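Local coordinates for protein NAD-dependent epimerase/dehydratase (Bacteroides thetaiotaomicron, PDB 3DHN) that probably binds NAD(P) through a Rossmann-type domain and may act as an oxidoreductase or epimerase whose substrate is not established, at residues 54-62 against 91-101. Sequence-based numbering, arbitrary orientation.
Sequences DVSSLDEVC and VYLTIIDGVKK
L58 and G98 meet where two helices of the Rossmann-type fold pack beside each other: helix 58-65, after strand 48-51, and helix 87-101, after strand 70-73. The axes of 58-62 and 91-101 approach to 7.7 Å and cross at -50°, and G98 lets the backbones close in, with C62 CA 4.4 Å from G98 CA.

The packing is van der Waals contact, much of it between methyls and helix backbone. L58 is a knob in the hole formed by T94, D97, G98 and K101; with CG anti to the backbone N (chi1 178°), its CD1 reaches G98 N at 3.5 Å. V61 CG1 lies over the same glycine and against I95 O. T94 sends its methyl CG2 to within 3.4 Å of L58 N, while its OG1 is bonded back to K90 O. V55 straddles the N-terminal end of 91-101: CG2 lies against I95 CD1, and the V55 and V91 side chains cross at about a right angle, their CG1 methyls unusually close, a doubtful pose given V55's strained chi1. F75 touches all three.

No hydrogen bond spans the interface; the polar bonds shape 54-62 instead. D54 OD1 takes both S56 N, in an Asx turn, and S56 OG, and S57 OG caps the helix by accepting from E60 N. C62 CA makes a bent CA-H...O contact with G98 O (3.4 Å, 141° at the hydrogen), and C62 SG rests 3.7 Å from K101 CG.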
loop_
_atom_site.group_PDB
_atom_site.type_symbol
_atom_site.label_atom_id
_atom_site.label_comp_id
_atom_site.label_asym_id
_atom_site.label_seq_id
_atom_site.Cartn_x
_atom_site.Cartn_y
_atom_site.Cartn_z
ATOM N N ASP A 54 13.758 12.069 2.831
ATOM C CA ASP A 54 13.208 12.237 4.168
ATOM C C ASP A 54 11.687 12.278 4.031
ATOM O O ASP A 54 11.093 13.346 3.886
ATOM C CB ASP A 54 13.703 13.537 4.792
ATOM C CG ASP A 54 13.428 13.602 6.274
ATOM O OD1 ASP A 54 12.351 13.135 6.701
ATOM O OD2 ASP A 54 14.286 14.124 7.016
ATOM N N VAL A 55 11.063 11.105 4.076
ATOM C CA VAL A 55 9.618 10.992 3.930
ATOM C C VAL A 55 8.811 11.971 4.791
ATOM O O VAL A 55 7.649 12.239 4.492
ATOM C CB VAL A 55 9.157 9.535 4.208
ATOM C CG1 VAL A 55 8.332 9.468 5.480
ATOM C CG2 VAL A 55 8.368 9.008 3.026
ATOM N N SER A 56 9.422 12.507 5.845
ATOM C CA SER A 56 8.729 13.454 6.717
ATOM C C SER A 56 8.860 14.894 6.207
ATOM O O SER A 56 8.249 15.819 6.750
ATOM C CB SER A 56 9.272 13.365 8.150
ATOM O OG SER A 56 10.531 14.003 8.277
ATOM N N SER A 57 9.655 15.071 5.155
ATOM C CA SER A 57 9.889 16.378 4.547
ATOM C C SER A 57 9.086 16.559 3.262
ATOM O O SER A 57 9.314 15.857 2.274
ATOM C CB SER A 57 11.378 16.547 4.239
ATOM O OG SER A 57 11.582 17.559 3.270
ATOM N N LEU A 58 8.160 17.512 3.276
ATOM C CA LEU A 58 7.312 17.789 2.122
ATOM C C LEU A 58 8.134 18.083 0.876
ATOM O O LEU A 58 7.877 17.528 -0.190
ATOM C CB LEU A 58 6.390 18.980 2.416
ATOM C CG LEU A 58 5.459 19.458 1.293
ATOM C CD1 LEU A 58 4.344 18.448 1.075
ATOM C CD2 LEU A 58 4.875 20.815 1.662
ATOM N N ASP A 59 9.135 18.946 1.018
ATOM C CA ASP A 59 9.976 19.312 -0.118
ATOM C C ASP A 59 10.755 18.146 -0.705
ATOM O O ASP A 59 10.970 18.097 -1.917
ATOM C CB ASP A 59 10.942 20.435 0.271
ATOM C CG ASP A 59 10.222 21.672 0.778
ATOM O OD1 ASP A 59 9.069 21.908 0.350
ATOM O OD2 ASP A 59 10.810 22.414 1.592
ATOM N N GLU A 60 11.184 17.209 0.137
ATOM C CA GLU A 60 11.933 16.057 -0.358
ATOM C C GLU A 60 11.022 15.060 -1.080
ATOM O O GLU A 60 11.409 14.488 -2.101
ATOM C CB GLU A 60 12.696 15.379 0.787
ATOM C CG GLU A 60 13.933 16.163 1.226
ATOM C CD GLU A 60 14.765 15.427 2.260
ATOM O OE1 GLU A 60 15.175 14.277 1.984
ATOM O OE2 GLU A 60 15.015 15.999 3.343
ATOM N N VAL A 61 9.813 14.860 -0.563
ATOM C CA VAL A 61 8.867 13.953 -1.209
ATOM C C VAL A 61 8.453 14.533 -2.566
ATOM O O VAL A 61 8.358 13.811 -3.558
ATOM C CB VAL A 61 7.595 13.754 -0.358
ATOM C CG1 VAL A 61 6.574 12.921 -1.137
ATOM C CG2 VAL A 61 7.948 13.066 0.957
ATOM N N CYS A 62 8.209 15.839 -2.604
ATOM C CA CYS A 62 7.811 16.509 -3.845
ATOM C C CYS A 62 8.879 16.389 -4.932
ATOM O O CYS A 62 8.584 16.081 -6.089
ATOM C CB CYS A 62 7.538 17.995 -3.572
ATOM S SG CYS A 62 7.178 19.015 -5.039
ATOM N N VAL A 91 2.899 12.029 9.084
ATOM C CA VAL A 91 3.771 11.616 7.987
ATOM C C VAL A 91 2.981 11.093 6.787
ATOM O O VAL A 91 3.386 11.308 5.640
ATOM C CB VAL A 91 4.771 10.533 8.436
ATOM C CG1 VAL A 91 5.532 10.006 7.238
ATOM C CG2 VAL A 91 5.743 11.118 9.453
ATOM N N TYR A 92 1.872 10.399 7.049
ATOM C CA TYR A 92 1.039 9.880 5.965
ATOM C C TYR A 92 0.560 11.057 5.121
ATOM O O TYR A 92 0.481 10.967 3.895
ATOM C CB TYR A 92 -0.184 9.120 6.505
ATOM C CG TYR A 92 0.108 7.766 7.127
ATOM C CD1 TYR A 92 1.030 6.893 6.551
ATOM C CD2 TYR A 92 -0.580 7.337 8.270
ATOM C CE1 TYR A 92 1.265 5.633 7.089
ATOM C CE2 TYR A 92 -0.353 6.078 8.818
ATOM C CZ TYR A 92 0.571 5.230 8.221
ATOM O OH TYR A 92 0.815 3.984 8.761
ATOM N N LEU A 93 0.245 12.165 5.793
ATOM C CA LEU A 93 -0.229 13.377 5.126
ATOM C C LEU A 93 0.845 14.043 4.278
ATOM O O LEU A 93 0.590 14.434 3.138
ATOM C CB LEU A 93 -0.739 14.395 6.149
ATOM C CG LEU A 93 -2.252 14.621 6.245
ATOM C CD1 LEU A 93 -2.518 15.834 7.138
ATOM C CD2 LEU A 93 -2.845 14.856 4.861
ATOM N N THR A 94 2.038 14.190 4.848
ATOM C CA THR A 94 3.159 14.815 4.147
ATOM C C THR A 94 3.451 14.110 2.827
ATOM O O THR A 94 3.793 14.745 1.834
ATOM C CB THR A 94 4.441 14.799 5.013
ATOM O OG1 THR A 94 4.213 15.539 6.220
ATOM C CG2 THR A 94 5.608 15.426 4.260
ATOM N N ILE A 95 3.313 12.789 2.822
ATOM C CA ILE A 95 3.565 12.010 1.616
ATOM C C ILE A 95 2.583 12.313 0.489
ATOM O O ILE A 95 2.996 12.629 -0.629
ATOM C CB ILE A 95 3.537 10.493 1.923
ATOM C CG1 ILE A 95 4.737 10.130 2.804
ATOM C CG2 ILE A 95 3.573 9.692 0.625
ATOM C CD1 ILE A 95 4.715 8.697 3.338
ATOM N N ILE A 96 1.287 12.221 0.773
ATOM C CA ILE A 96 0.287 12.472 -0.263
ATOM C C ILE A 96 0.313 13.925 -0.720
ATOM O O ILE A 96 0.096 14.216 -1.897
ATOM C CB ILE A 96 -1.144 12.090 0.212
ATOM C CG1 ILE A 96 -2.115 12.184 -0.970
ATOM C CG2 ILE A 96 -1.595 13.006 1.340
ATOM C CD1 ILE A 96 -3.442 11.475 -0.741
ATOM N N ASP A 97 0.592 14.839 0.201
ATOM C CA ASP A 97 0.661 16.246 -0.165
ATOM C C ASP A 97 1.928 16.507 -0.976
ATOM O O ASP A 97 1.961 17.396 -1.828
ATOM C CB ASP A 97 0.613 17.129 1.079
ATOM C CG ASP A 97 -0.738 17.076 1.769
ATOM O OD1 ASP A 97 -1.752 16.835 1.074
ATOM O OD2 ASP A 97 -0.795 17.288 2.995
ATOM N N GLY A 98 2.969 15.717 -0.727
ATOM C CA GLY A 98 4.200 15.893 -1.481
ATOM C C GLY A 98 3.976 15.396 -2.894
ATOM O O GLY A 98 4.492 15.964 -3.857
ATOM N N VAL A 99 3.197 14.325 -3.017
ATOM C CA VAL A 99 2.885 13.741 -4.316
ATOM C C VAL A 99 1.994 14.677 -5.147
ATOM O O VAL A 99 2.163 14.788 -6.366
ATOM C CB VAL A 99 2.181 12.373 -4.150
ATOM C CG1 VAL A 99 1.717 11.859 -5.489
ATOM C CG2 VAL A 99 3.141 11.370 -3.515
ATOM N N LYS A 100 1.054 15.348 -4.491
ATOM C CA LYS A 100 0.165 16.274 -5.196
ATOM C C LYS A 100 0.933 17.510 -5.668
ATOM O O LYS A 100 0.747 17.978 -6.788
ATOM C CB LYS A 100 -0.994 16.710 -4.289
ATOM C CG LYS A 100 -2.060 15.644 -4.080
ATOM C CD LYS A 100 -3.271 16.195 -3.331
ATOM C CE LYS A 100 -2.893 16.670 -1.932
ATOM N NZ LYS A 100 -4.067 17.134 -1.139
ATOM N N LYS A 101 1.810 18.025 -4.815
ATOM C CA LYS A 101 2.576 19.213 -5.162
ATOM C C LYS A 101 3.546 18.958 -6.311
ATOM O O LYS A 101 4.013 19.899 -6.948
ATOM C CB LYS A 101 3.322 19.736 -3.929
ATOM C CG LYS A 101 4.127 21.004 -4.178
ATOM C CD LYS A 101 4.567 21.644 -2.872
ATOM C CE LYS A 101 3.371 22.239 -2.129
ATOM N NZ LYS A 101 2.683 23.300 -2.932
#